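Local coordinates for Non-structural polyprotein (Sindbis virus, PDB 4GUA) that carries a protease that probably processes the viral replication polyprotein, joined in one precursor chain to a macro domain and a zinc-binding domain, at residues A553-V561 with H593-K601; Q567-L578 with T633-V643. All blocks are in the same frame, centred on the assembly; numbering follows the deposited sequence.

Contact 1: residues A553-V561 with H593-K601; sequences AKDMAEIKV and HNPSSSPPK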
ATOM      1  N   ALA A 553     -13.949   8.065  10.527  1.00 56.80           N
ATOM      2  CA  ALA A 553     -12.858   7.773   9.601  1.00 58.15           C
ATOM      3  C   ALA A 553     -12.907   8.656   8.350  1.00 57.41           C
ATOM      4  O   ALA A 553     -11.884   9.176   7.902  1.00 56.01           O
ATOM      5  CB  ALA A 553     -12.881   6.309   9.209  1.00 61.06           C
ATOM      6  N   LYS A 554     -14.103   8.812   7.792  1.00 62.09           N
ATOM      7  CA  LYS A 554     -14.305   9.587   6.575  1.00 62.77           C
ATOM      8  C   LYS A 554     -13.902  11.026   6.817  1.00 67.73           C
ATOM      9  O   LYS A 554     -13.234  11.650   5.991  1.00 70.21           O
ATOM     10  CB  LYS A 554     -15.775   9.551   6.165  1.00 63.05           C
ATOM     11  CG  LYS A 554     -16.167   8.354   5.333  1.00 73.28           C
ATOM     12  CD  LYS A 554     -17.658   8.056   5.488  1.00 86.97           C
ATOM     13  CE  LYS A 554     -18.539   9.085   4.791  1.00 92.84           C
ATOM     14  NZ  LYS A 554     -19.548   8.418   3.910  1.00 89.39           N
ATOM     15  N   ASP A 555     -14.327  11.543   7.963  1.00 71.12           N
ATOM     16  CA  ASP A 555     -14.108  12.939   8.303  1.00 71.23           C
ATOM     17  C   ASP A 555     -12.625  13.235   8.521  1.00 69.95           C
ATOM     18  O   ASP A 555     -12.119  14.236   8.014  1.00 68.28           O
ATOM     19  CB  ASP A 555     -14.943  13.327   9.525  1.00 66.71           C
ATOM     20  CG  ASP A 555     -16.442  13.356   9.225  1.00 66.43           C
ATOM     21  OD1 ASP A 555     -16.820  13.322   8.034  1.00 69.94           O
ATOM     22  OD2 ASP A 555     -17.247  13.434  10.178  1.00 63.33           O
ATOM     23  N   MET A 556     -11.933  12.366   9.257  1.00 63.67           N
ATOM     24  CA  MET A 556     -10.485  12.492   9.429  1.00 65.58           C
ATOM     25  C   MET A 556      -9.800  12.522   8.068  1.00 64.78           C
ATOM     26  O   MET A 556      -8.883  13.310   7.823  1.00 62.80           O
ATOM     27  CB  MET A 556      -9.921  11.295  10.184  1.00 72.17           C
ATOM     28  CG  MET A 556     -10.378  11.136  11.603  1.00 75.31           C
ATOM     29  SD  MET A 556      -9.788   9.558  12.225  1.00 78.09           S
ATOM     30  CE  MET A 556      -8.043   9.890  12.416  1.00 74.10           C
ATOM     31  N   ALA A 557     -10.239  11.625   7.192  1.00 61.32           N
ATOM     32  CA  ALA A 557      -9.678  11.524   5.857  1.00 65.26           C
ATOM     33  C   ALA A 557      -9.846  12.839   5.093  1.00 65.09           C
ATOM     34  O   ALA A 557      -8.907  13.344   4.469  1.00 61.96           O
ATOM     35  CB  ALA A 557     -10.355  10.378   5.100  1.00 63.26           C
ATOM     36  N   GLU A 558     -11.044  13.401   5.172  1.00 69.19           N
ATOM     37  CA  GLU A 558     -11.370  14.609   4.434  1.00 67.38           C
ATOM     38  C   GLU A 558     -10.567  15.771   4.970  1.00 66.05           C
ATOM     39  O   GLU A 558     -10.113  16.612   4.206  1.00 66.62           O
ATOM     40  CB  GLU A 558     -12.868  14.901   4.526  1.00 65.24           C
ATOM     41  CG  GLU A 558     -13.318  16.100   3.717  1.00 65.67           C
ATOM     42  CD  GLU A 558     -14.825  16.198   3.616  1.00 74.02           C
ATOM     43  OE1 GLU A 558     -15.528  15.427   4.306  1.00 79.12           O
ATOM     44  OE2 GLU A 558     -15.310  17.052   2.849  1.00 76.29           O
ATOM     45  N   ILE A 559     -10.364  15.791   6.283  1.00 64.50           N
ATOM     46  CA  ILE A 559      -9.627  16.873   6.920  1.00 69.60           C
ATOM     47  C   ILE A 559      -8.184  16.825   6.414  1.00 70.52           C
ATOM     48  O   ILE A 559      -7.576  17.860   6.143  1.00 70.84           O
ATOM     49  CB  ILE A 559      -9.676  16.767   8.465  1.00 67.63           C
ATOM     50  CG1 ILE A 559     -11.080  17.115   8.975  1.00 69.34           C
ATOM     51  CG2 ILE A 559      -8.662  17.706   9.108  1.00 63.37           C
ATOM     52  CD1 ILE A 559     -11.262  16.947  10.476  1.00 65.03           C
ATOM     53  N   LYS A 560      -7.651  15.614   6.274  1.00 64.28           N
ATOM     54  CA  LYS A 560      -6.310  15.421   5.737  1.00 60.28           C
ATOM     55  C   LYS A 560      -6.227  15.830   4.268  1.00 61.77           C
ATOM     56  O   LYS A 560      -5.191  16.302   3.799  1.00 62.68           O
ATOM     57  CB  LYS A 560      -5.919  13.951   5.883  1.00 61.45           C
ATOM     58  CG  LYS A 560      -4.427  13.627   5.835  1.00 69.99           C
ATOM     59  CD  LYS A 560      -3.495  14.828   5.952  1.00 77.60           C
ATOM     60  CE  LYS A 560      -2.089  14.445   5.528  1.00 79.37           C
ATOM     61  NZ  LYS A 560      -1.573  13.305   6.339  1.00 85.04           N
ATOM     62  N   VAL A 561      -7.317  15.663   3.535  1.00 62.17           N
ATOM     63  CA  VAL A 561      -7.338  16.111   2.151  1.00 66.40           C
ATOM     64  C   VAL A 561      -7.301  17.635   2.090  1.00 73.31           C
ATOM     65  O   VAL A 561      -6.596  18.203   1.255  1.00 79.57           O
ATOM     66  CB  VAL A 561      -8.580  15.568   1.410  1.00 67.26           C
ATOM     67  CG1 VAL A 561      -8.756  16.230   0.059  1.00 66.90           C
ATOM     68  CG2 VAL A 561      -8.470  14.065   1.249  1.00 68.79           C
ATOM     69  N   HIS A 593     -13.315  21.249  -2.870  1.00135.04           N
ATOM     70  CA  HIS A 593     -13.055  20.022  -2.115  1.00135.73           C
ATOM     71  C   HIS A 593     -12.785  18.901  -3.100  1.00126.37           C
ATOM     72  O   HIS A 593     -13.323  18.903  -4.211  1.00124.34           O
ATOM     73  CB  HIS A 593     -14.237  19.586  -1.231  1.00140.74           C
ATOM     74  CG  HIS A 593     -15.470  19.205  -1.998  1.00144.49           C
ATOM     75  ND1 HIS A 593     -16.322  20.127  -2.568  1.00147.67           N
ATOM     76  CD2 HIS A 593     -15.968  17.986  -2.320  1.00141.29           C
ATOM     77  CE1 HIS A 593     -17.307  19.494  -3.181  1.00146.36           C
ATOM     78  NE2 HIS A 593     -17.112  18.193  -3.051  1.00141.28           N
ATOM     79  N   ASN A 594     -11.964  17.937  -2.703  1.00116.08           N
ATOM     80  CA  ASN A 594     -11.824  16.731  -3.496  1.00106.60           C
ATOM     81  C   ASN A 594     -12.827  15.704  -2.982  1.00 93.45           C
ATOM     82  O   ASN A 594     -12.942  15.492  -1.776  1.00 93.59           O
ATOM     83  CB  ASN A 594     -10.394  16.196  -3.436  1.00110.44           C
ATOM     84  CG  ASN A 594      -9.452  16.941  -4.371  1.00117.88           C
ATOM     85  OD1 ASN A 594      -9.726  17.087  -5.571  1.00116.98           O
ATOM     86  ND2 ASN A 594      -8.348  17.442  -3.820  1.00119.19           N
ATOM     87  N   PRO A 595     -13.556  15.052  -3.896  1.00 80.37           N
ATOM     88  CA  PRO A 595     -14.482  13.989  -3.495  1.00 74.12           C
ATOM     89  C   PRO A 595     -13.761  12.781  -2.898  1.00 67.99           C
ATOM     90  O   PRO A 595     -14.406  11.934  -2.269  1.00 68.28           O
ATOM     91  CB  PRO A 595     -15.167  13.596  -4.810  1.00 74.34           C
ATOM     92  CG  PRO A 595     -14.903  14.706  -5.748  1.00 77.92           C
ATOM     93  CD  PRO A 595     -13.614  15.325  -5.338  1.00 79.18           C
ATOM     94  N   SER A 596     -12.445  12.710  -3.097  1.00 51.29           N
ATOM     95  CA  SER A 596     -11.659  11.549  -2.700  1.00 45.98           C
ATOM     96  C   SER A 596     -10.760  11.849  -1.509  1.00 53.32           C
ATOM     97  O   SER A 596     -10.417  12.997  -1.248  1.00 53.31           O
ATOM     98  CB  SER A 596     -10.806  11.052  -3.864  1.00 41.18           C
ATOM     99  OG  SER A 596     -10.079  12.113  -4.458  1.00 50.03           O
ATOM    100  N   SER A 597     -10.437  10.806  -0.753  1.00 60.49           N
ATOM    101  CA  SER A 597      -9.477  10.913   0.336  1.00 58.25           C
ATOM    102  C   SER A 597      -8.671   9.616   0.413  1.00 53.07           C
ATOM    103  O   SER A 597      -8.757   8.771  -0.477  1.00 53.41           O
ATOM    104  CB  SER A 597     -10.187  11.191   1.661  1.00 59.91           C
ATOM    105  OG  SER A 597     -11.098  10.158   1.997  1.00 57.17           O
ATOM    106  N   SER A 598      -7.878   9.478   1.470  1.00 48.69           N
ATOM    107  CA  SER A 598      -7.105   8.269   1.718  1.00 42.70           C
ATOM    108  C   SER A 598      -7.506   7.662   3.061  1.00 47.07           C
ATOM    109  O   SER A 598      -7.876   8.383   3.991  1.00 49.33           O
ATOM    110  CB  SER A 598      -5.614   8.584   1.735  1.00 40.84           C
ATOM    111  OG  SER A 598      -5.186   9.085   0.481  1.00 48.93           O
ATOM    112  N   PRO A 599      -7.444   6.328   3.162  1.00 47.29           N
ATOM    113  CA  PRO A 599      -7.805   5.643   4.408  1.00 53.27           C
ATOM    114  C   PRO A 599      -6.943   6.074   5.592  1.00 49.15           C
ATOM    115  O   PRO A 599      -5.718   6.060   5.485  1.00 47.55           O
ATOM    116  CB  PRO A 599      -7.560   4.168   4.079  1.00 52.61           C
ATOM    117  CG  PRO A 599      -6.652   4.168   2.905  1.00 47.74           C
ATOM    118  CD  PRO A 599      -7.012   5.383   2.121  1.00 46.06           C
ATOM    119  N   PRO A 600      -7.577   6.449   6.713  1.00 45.94           N
ATOM    120  CA  PRO A 600      -6.787   6.884   7.870  1.00 48.17           C
ATOM    121  C   PRO A 600      -5.963   5.722   8.387  1.00 49.68           C
ATOM    122  O   PRO A 600      -6.409   4.579   8.275  1.00 52.19           O
ATOM    123  CB  PRO A 600      -7.834   7.284   8.910  1.00 51.94           C
ATOM    124  CG  PRO A 600      -9.163   7.186   8.257  1.00 51.65           C
ATOM    125  CD  PRO A 600      -9.014   6.723   6.854  1.00 47.31           C
ATOM    126  N   LYS A 601      -4.791   5.990   8.948  1.00 48.39           N
ATOM    127  CA  LYS A 601      -4.009   4.903   9.506  1.00 54.83           C
ATOM    128  C   LYS A 601      -4.684   4.381  10.769  1.00 57.21           C
ATOM    129  O   LYS A 601      -5.192   5.151  11.582  1.00 59.61           O
ATOM    130  CB  LYS A 601      -2.546   5.302   9.747  1.00 58.12           C
ATOM    131  CG  LYS A 601      -2.297   6.435  10.691  1.00 62.44           C
ATOM    132  CD  LYS A 601      -0.797   6.705  10.774  1.00 63.40           C
ATOM    133  CE  LYS A 601      -0.307   7.601   9.666  1.00 65.94           C
ATOM    134  NZ  LYS A 601       0.079   8.940  10.207  1.00 69.43           N
TER
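V561 meets N594, S596 and S597 along one side of helix 550-562, and its atoms divide the work. CB lies 4.1 Å from S596 O. CG1, anti to the backbone N (chi1 169°), reaches the CB of N594 at 3.9 Å, the two side chains crossing at about a right angle. CG2, anti to the carbonyl carbon, meets the loop at S596 O (3.3 Å) and at the CB of S597 (3.4 Å). One turn back, the methyl of A557 fits between S597 and S598, with its CB 3.4 Å from the carbonyl oxygen of S598. A553, A557 and V561, spaced four apart, line that side of the helix, and an extended, proline-rich loop of the zinc-binding domain runs over them in the opposite direction. At the far end the P600 ring lies against the helix: its CG is 3.9 Å from the CB of A553 and also lies near A553 O, while M556 CE approaches P600 CB more loosely at 4.4 Å. The polar groups along loop and helix find partners outside the two segments. E558 forms a salt bridge with R586, S597 OG hydrogen-bonds to Y543 OH, and the S596 and S598 hydroxyls hydrogen-bond to the N151 side chain, which belongs to the peptidase C9 family region. A sulfate ion, probably from the crystallisation liquor, lies about 4 Å from the S597 side chain.

Contact 2: residues Q567-L578 with T633-V643; sequences QESNEQLCAYIL and TPLPKHKIKNV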
ATOM      1  N   GLN A 567       0.572  18.496  10.382  1.00 88.00           N
ATOM      2  CA  GLN A 567       0.354  19.231  11.628  1.00 85.39           C
ATOM      3  C   GLN A 567      -0.884  20.124  11.588  1.00 82.32           C
ATOM      4  O   GLN A 567      -1.656  20.164  12.546  1.00 82.63           O
ATOM      5  CB  GLN A 567       1.594  20.057  11.981  1.00 84.92           C
ATOM      6  CG  GLN A 567       2.880  19.244  11.997  1.00 88.44           C
ATOM      7  CD  GLN A 567       4.047  20.009  12.582  1.00 95.94           C
ATOM      8  OE1 GLN A 567       3.881  21.112  13.104  1.00102.47           O
ATOM      9  NE2 GLN A 567       5.239  19.428  12.498  1.00 96.33           N
ATOM     10  N   GLU A 568      -1.083  20.830  10.479  1.00 78.92           N
ATOM     11  CA  GLU A 568      -2.267  21.670  10.338  1.00 82.56           C
ATOM     12  C   GLU A 568      -3.491  20.764  10.363  1.00 83.49           C
ATOM     13  O   GLU A 568      -4.525  21.097  10.947  1.00 83.80           O
ATOM     14  CB  GLU A 568      -2.232  22.470   9.032  1.00 85.42           C
ATOM     15  CG  GLU A 568      -0.925  23.210   8.776  1.00 93.47           C
ATOM     16  CD  GLU A 568      -1.023  24.220   7.642  1.00 98.48           C
ATOM     17  OE1 GLU A 568      -2.160  24.535   7.220  1.00102.45           O
ATOM     18  OE2 GLU A 568       0.039  24.672   7.152  1.00 93.48           O
ATOM     19  N   SER A 569      -3.353  19.601   9.733  1.00 82.83           N
ATOM     20  CA  SER A 569      -4.423  18.616   9.674  1.00 74.17           C
ATOM     21  C   SER A 569      -4.847  18.164  11.065  1.00 74.54           C
ATOM     22  O   SER A 569      -6.033  18.159  11.397  1.00 68.66           O
ATOM     23  CB  SER A 569      -3.967  17.400   8.878  1.00 69.11           C
ATOM     24  OG  SER A 569      -5.068  16.549   8.632  1.00 73.80           O
ATOM     25  N   ASN A 570      -3.872  17.786  11.881  1.00 75.29           N
ATOM     26  CA  ASN A 570      -4.166  17.287  13.213  1.00 73.30           C
ATOM     27  C   ASN A 570      -4.731  18.379  14.103  1.00 79.53           C
ATOM     28  O   ASN A 570      -5.512  18.095  15.009  1.00 82.34           O
ATOM     29  CB  ASN A 570      -2.918  16.673  13.836  1.00 69.78           C
ATOM     30  CG  ASN A 570      -2.581  15.330  13.234  1.00 67.19           C
ATOM     31  OD1 ASN A 570      -3.444  14.667  12.657  1.00 63.30           O
ATOM     32  ND2 ASN A 570      -1.323  14.919  13.358  1.00 67.85           N
ATOM     33  N   GLU A 571      -4.341  19.624  13.846  1.00 82.84           N
ATOM     34  CA  GLU A 571      -4.918  20.757  14.559  1.00 89.61           C
ATOM     35  C   GLU A 571      -6.417  20.865  14.270  1.00 84.64           C
ATOM     36  O   GLU A 571      -7.235  21.024  15.180  1.00 82.48           O
ATOM     37  CB  GLU A 571      -4.224  22.053  14.157  1.00 99.47           C
ATOM     38  CG  GLU A 571      -4.444  23.185  15.142  1.00106.53           C
ATOM     39  CD  GLU A 571      -3.880  24.503  14.653  1.00110.63           C
ATOM     40  OE1 GLU A 571      -3.322  24.530  13.531  1.00107.70           O
ATOM     41  OE2 GLU A 571      -3.991  25.507  15.394  1.00112.33           O
ATOM     42  N   GLN A 572      -6.773  20.786  12.994  1.00 76.81           N
ATOM     43  CA  GLN A 572      -8.174  20.819  12.603  1.00 77.03           C
ATOM     44  C   GLN A 572      -8.918  19.603  13.148  1.00 82.44           C
ATOM     45  O   GLN A 572     -10.109  19.675  13.450  1.00 84.95           O
ATOM     46  CB  GLN A 572      -8.297  20.868  11.085  1.00 79.66           C
ATOM     47  CG  GLN A 572      -7.695  22.117  10.469  1.00 83.72           C
ATOM     48  CD  GLN A 572      -8.183  23.381  11.136  1.00 84.08           C
ATOM     49  OE1 GLN A 572      -9.349  23.482  11.522  1.00 82.98           O
ATOM     50  NE2 GLN A 572      -7.289  24.348  11.292  1.00 84.27           N
ATOM     51  N   LEU A 573      -8.217  18.479  13.267  1.00 79.02           N
ATOM     52  CA  LEU A 573      -8.824  17.279  13.813  1.00 70.81           C
ATOM     53  C   LEU A 573      -9.128  17.502  15.283  1.00 71.94           C
ATOM     54  O   LEU A 573     -10.140  17.025  15.789  1.00 73.34           O
ATOM     55  CB  LEU A 573      -7.910  16.067  13.631  1.00 70.51           C
ATOM     56  CG  LEU A 573      -8.404  14.747  14.238  1.00 69.14           C
ATOM     57  CD1 LEU A 573      -9.733  14.324  13.636  1.00 67.63           C
ATOM     58  CD2 LEU A 573      -7.370  13.645  14.043  1.00 68.23           C
ATOM     59  N   CYS A 574      -8.254  18.233  15.969  1.00 72.39           N
ATOM     60  CA  CYS A 574      -8.493  18.562  17.370  1.00 72.50           C
ATOM     61  C   CYS A 574      -9.742  19.418  17.469  1.00 73.76           C
ATOM     62  O   CYS A 574     -10.583  19.202  18.332  1.00 79.03           O
ATOM     63  CB  CYS A 574      -7.303  19.292  17.988  1.00 69.58           C
ATOM     64  SG  CYS A 574      -5.896  18.232  18.403  1.00 84.40           S
ATOM     65  N   ALA A 575      -9.853  20.398  16.580  1.00 77.31           N
ATOM     66  CA  ALA A 575     -11.052  21.223  16.505  1.00 82.55           C
ATOM     67  C   ALA A 575     -12.299  20.360  16.320  1.00 87.52           C
ATOM     68  O   ALA A 575     -13.324  20.598  16.957  1.00 90.04           O
ATOM     69  CB  ALA A 575     -10.931  22.222  15.364  1.00 81.95           C
ATOM     70  N   TYR A 576     -12.189  19.353  15.456  1.00 86.06           N
ATOM     71  CA  TYR A 576     -13.305  18.476  15.099  1.00 80.30           C
ATOM     72  C   TYR A 576     -13.743  17.623  16.286  1.00 82.16           C
ATOM     73  O   TYR A 576     -14.934  17.403  16.502  1.00 84.41           O
ATOM     74  CB  TYR A 576     -12.891  17.595  13.910  1.00 76.46           C
ATOM     75  CG  TYR A 576     -13.836  16.455  13.574  1.00 71.29           C
ATOM     76  CD1 TYR A 576     -14.953  16.656  12.770  1.00 66.70           C
ATOM     77  CD2 TYR A 576     -13.585  15.168  14.030  1.00 68.45           C
ATOM     78  CE1 TYR A 576     -15.810  15.612  12.459  1.00 63.39           C
ATOM     79  CE2 TYR A 576     -14.429  14.124  13.721  1.00 66.81           C
ATOM     80  CZ  TYR A 576     -15.538  14.347  12.935  1.00 65.32           C
ATOM     81  OH  TYR A 576     -16.377  13.291  12.642  1.00 66.18           O
ATOM     82  N   ILE A 577     -12.770  17.151  17.054  1.00 81.99           N
ATOM     83  CA  ILE A 577     -13.033  16.348  18.237  1.00 81.26           C
ATOM     84  C   ILE A 577     -13.854  17.161  19.227  1.00 85.09           C
ATOM     85  O   ILE A 577     -14.690  16.638  19.963  1.00 90.19           O
ATOM     86  CB  ILE A 577     -11.704  15.914  18.892  1.00 79.93           C
ATOM     87  CG1 ILE A 577     -11.058  14.798  18.062  1.00 74.07           C
ATOM     88  CG2 ILE A 577     -11.927  15.447  20.325  1.00 85.27           C
ATOM     89  CD1 ILE A 577      -9.671  14.409  18.517  1.00 69.68           C
ATOM     90  N   LEU A 578     -13.599  18.459  19.224  1.00 87.67           N
ATOM     91  CA  LEU A 578     -14.200  19.385  20.171  1.00 90.52           C
ATOM     92  C   LEU A 578     -15.522  20.002  19.671  1.00 88.78           C
ATOM     93  O   LEU A 578     -16.088  20.869  20.336  1.00 89.84           O
ATOM     94  CB  LEU A 578     -13.182  20.486  20.496  1.00 86.24           C
ATOM     95  CG  LEU A 578     -11.910  20.005  21.204  1.00 80.91           C
ATOM     96  CD1 LEU A 578     -10.908  21.134  21.351  1.00 79.10           C
ATOM     97  CD2 LEU A 578     -12.229  19.412  22.561  1.00 85.64           C
ATOM     98  N   THR A 633       1.042  12.113  17.246  1.00 72.90           N
ATOM     99  CA  THR A 633       0.090  12.888  16.477  1.00 74.38           C
ATOM    100  C   THR A 633       0.634  14.311  16.443  1.00 80.22           C
ATOM    101  O   THR A 633       0.261  15.146  17.270  1.00 79.69           O
ATOM    102  CB  THR A 633      -1.300  12.852  17.114  1.00 74.99           C
ATOM    103  OG1 THR A 633      -1.830  11.527  17.023  1.00 81.14           O
ATOM    104  CG2 THR A 633      -2.249  13.819  16.424  1.00 75.20           C
ATOM    105  N   PRO A 634       1.540  14.584  15.488  1.00 82.38           N
ATOM    106  CA  PRO A 634       2.251  15.865  15.418  1.00 77.21           C
ATOM    107  C   PRO A 634       1.298  17.039  15.328  1.00 78.55           C
ATOM    108  O   PRO A 634       0.326  16.999  14.577  1.00 77.69           O
ATOM    109  CB  PRO A 634       3.068  15.744  14.133  1.00 73.20           C
ATOM    110  CG  PRO A 634       3.218  14.290  13.912  1.00 74.47           C
ATOM    111  CD  PRO A 634       1.952  13.672  14.410  1.00 78.29           C
ATOM    112  N   LEU A 635       1.589  18.081  16.096  1.00 80.43           N
ATOM    113  CA  LEU A 635       0.782  19.288  16.082  1.00 82.17           C
ATOM    114  C   LEU A 635       1.662  20.488  15.823  1.00 92.78           C
ATOM    115  O   LEU A 635       2.886  20.407  15.939  1.00 91.98           O
ATOM    116  CB  LEU A 635       0.056  19.457  17.414  1.00 76.16           C
ATOM    117  CG  LEU A 635      -1.133  18.526  17.634  1.00 76.49           C
ATOM    118  CD1 LEU A 635      -1.550  18.535  19.088  1.00 77.77           C
ATOM    119  CD2 LEU A 635      -2.298  18.941  16.746  1.00 76.50           C
ATOM    120  N   PRO A 636       1.040  21.617  15.471  1.00101.07           N
ATOM    121  CA  PRO A 636       1.842  22.823  15.307  1.00105.79           C
ATOM    122  C   PRO A 636       2.641  23.101  16.572  1.00108.63           C
ATOM    123  O   PRO A 636       2.300  22.623  17.653  1.00107.00           O
ATOM    124  CB  PRO A 636       0.790  23.910  15.078  1.00105.49           C
ATOM    125  CG  PRO A 636      -0.363  23.197  14.475  1.00102.21           C
ATOM    126  CD  PRO A 636      -0.364  21.821  15.076  1.00102.02           C
ATOM    127  N   LYS A 637       3.716  23.859  16.410  1.00111.55           N
ATOM    128  CA  LYS A 637       4.648  24.139  17.493  1.00108.91           C
ATOM    129  C   LYS A 637       4.021  25.033  18.556  1.00107.49           C
ATOM    130  O   LYS A 637       4.363  24.924  19.730  1.00109.22           O
ATOM    131  CB  LYS A 637       5.951  24.725  16.924  1.00111.15           C
ATOM    132  CG  LYS A 637       5.780  25.587  15.670  1.00113.09           C
ATOM    133  CD  LYS A 637       5.985  24.727  14.406  1.00109.20           C
ATOM    134  CE  LYS A 637       5.410  25.368  13.155  1.00104.80           C
ATOM    135  NZ  LYS A 637       3.932  25.538  13.220  1.00101.78           N
ATOM    136  N   HIS A 638       3.088  25.895  18.159  1.00106.22           N
ATOM    137  CA  HIS A 638       2.393  26.741  19.128  1.00107.82           C
ATOM    138  C   HIS A 638       1.405  25.902  19.939  1.00106.78           C
ATOM    139  O   HIS A 638       1.342  24.683  19.783  1.00113.66           O
ATOM    140  CB  HIS A 638       1.684  27.919  18.441  1.00109.34           C
ATOM    141  CG  HIS A 638       0.589  27.521  17.498  1.00108.46           C
ATOM    142  ND1 HIS A 638      -0.722  27.372  17.897  1.00107.05           N
ATOM    143  CD2 HIS A 638       0.606  27.272  16.167  1.00107.96           C
ATOM    144  CE1 HIS A 638      -1.464  27.034  16.857  1.00105.55           C
ATOM    145  NE2 HIS A 638      -0.681  26.967  15.794  1.00106.49           N
ATOM    146  N   LYS A 639       0.651  26.546  20.822  1.00 98.74           N
ATOM    147  CA  LYS A 639      -0.290  25.831  21.675  1.00 98.96           C
ATOM    148  C   LYS A 639      -1.738  26.053  21.221  1.00100.15           C
ATOM    149  O   LYS A 639      -2.082  27.104  20.675  1.00 93.48           O
ATOM    150  CB  LYS A 639      -0.101  26.214  23.149  1.00 98.06           C
ATOM    151  CG  LYS A 639       1.227  25.737  23.752  1.00 98.49           C
ATOM    152  CD  LYS A 639       1.394  24.213  23.677  1.00 93.70           C
ATOM    153  CE  LYS A 639       1.602  23.598  25.050  1.00 90.60           C
ATOM    154  NZ  LYS A 639       1.669  22.111  24.999  1.00 90.01           N
ATOM    155  N   ILE A 640      -2.569  25.036  21.443  1.00105.84           N
ATOM    156  CA  ILE A 640      -3.962  25.013  21.003  1.00106.17           C
ATOM    157  C   ILE A 640      -4.865  24.876  22.224  1.00105.74           C
ATOM    158  O   ILE A 640      -4.627  24.017  23.070  1.00107.15           O
ATOM    159  CB  ILE A 640      -4.207  23.810  20.072  1.00101.17           C
ATOM    160  CG1 ILE A 640      -3.171  23.796  18.952  1.00 93.41           C
ATOM    161  CG2 ILE A 640      -5.616  23.853  19.487  1.00100.55           C
ATOM    162  CD1 ILE A 640      -2.202  22.649  19.057  1.00 89.96           C
ATOM    163  N   LYS A 641      -5.886  25.723  22.333  1.00104.45           N
ATOM    164  CA  LYS A 641      -6.737  25.706  23.522  1.00109.19           C
ATOM    165  C   LYS A 641      -7.430  24.361  23.689  1.00107.53           C
ATOM    166  O   LYS A 641      -7.831  23.731  22.711  1.00102.73           O
ATOM    167  CB  LYS A 641      -7.805  26.807  23.479  1.00113.63           C
ATOM    168  CG  LYS A 641      -8.515  27.005  24.823  1.00115.36           C
ATOM    169  CD  LYS A 641      -9.586  28.091  24.786  1.00115.31           C
ATOM    170  CE  LYS A 641     -10.094  28.410  26.193  1.00115.13           C
ATOM    171  NZ  LYS A 641     -11.464  27.867  26.455  1.00113.85           N
ATOM    172  N   ASN A 642      -7.561  23.933  24.941  1.00112.91           N
ATOM    173  CA  ASN A 642      -8.206  22.665  25.265  1.00115.33           C
ATOM    174  C   ASN A 642      -7.506  21.455  24.647  1.00107.13           C
ATOM    175  O   ASN A 642      -8.121  20.413  24.428  1.00109.69           O
ATOM    176  CB  ASN A 642      -9.679  22.702  24.844  1.00120.92           C
ATOM    177  CG  ASN A 642     -10.456  23.826  25.514  1.00120.35           C
ATOM    178  OD1 ASN A 642     -11.146  24.596  24.847  1.00121.04           O
ATOM    179  ND2 ASN A 642     -10.356  23.915  26.838  1.00118.00           N
ATOM    180  N   VAL A 643      -6.219  21.597  24.362  1.00 98.00           N
ATOM    181  CA  VAL A 643      -5.429  20.484  23.863  1.00 93.33           C
ATOM    182  C   VAL A 643      -4.177  20.340  24.712  1.00 91.02           C
ATOM    183  O   VAL A 643      -3.325  21.226  24.706  1.00 95.42           O
ATOM    184  CB  VAL A 643      -5.014  20.705  22.383  1.00 90.70           C
ATOM    185  CG1 VAL A 643      -4.086  19.592  21.904  1.00 86.77           C
ATOM    186  CG2 VAL A 643      -6.241  20.801  21.487  1.00 88.17           C
TER
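Three flat groups meet across residues 567-578 and 633-643: the N570 amide, the E571 carboxylate and the H638 ring. One face of the amide is covered by the T633 methyl, CG2 standing 3.5 Å from N570 CG, and in the amide plane ND2 donates to P634 O at 2.9 Å with an N-H...O angle of 164°. This nearly straight bond fixes the amide's rotation. The E571 carboxylate has P636 over a face, with the ring's CG 3.4 Å from OE1. Its OE2 comes to the H638 ring edge, near the ring plane and 3.3 Å from CE1, the two planes being 64° apart. E571 gets there as an extended chain, CG anti to the backbone N (chi1 -162°). H638 ND1 donates to K639 O at 3.1 Å from above the carbonyl plane. Q567 packs its CB and CG by P634-P636, and P636 CD lies against Q567 O. Apolar contacts continue down the helix: L635 turns its CD2 back toward the C574 sulfur, 4.0 Å away, and V643 CG2 touches C574 CB at the same distance. Within the type II turn from I640 to V643, N642 CB meets L578 CD1. The loop lies in sequence between metal ligands C630 and C648 of the zinc-binding domain. C574, L635 and V643 touch V629 of strand 627-629, while L573, Y576 and I577 pack on helix 613-621, and S569 and Q572 on helix 550-562.

In the fold
Contacts 1 and 2 are centred about 16 Å apart in the zinc-binding domain, and their segments alternate along the chain. Successive helices 550-562 and 566-577 join them: D555 OD2 is 2.6 Å from Y576 OH, a probable hydrogen bond, and I559 packs on S569 and Q572, its CG2 lying 3.7 Å from Q572 CB. The zinc ion, held by C605, C607, C630 and C648, is nearer contact 2, about 6 Å from the T633 side chain against about 13 Å from that of M556. Contact 1 instead faces the peptidase C9 region through N151 and S70, so the helix pair spans from that interface to the metal's surroundings.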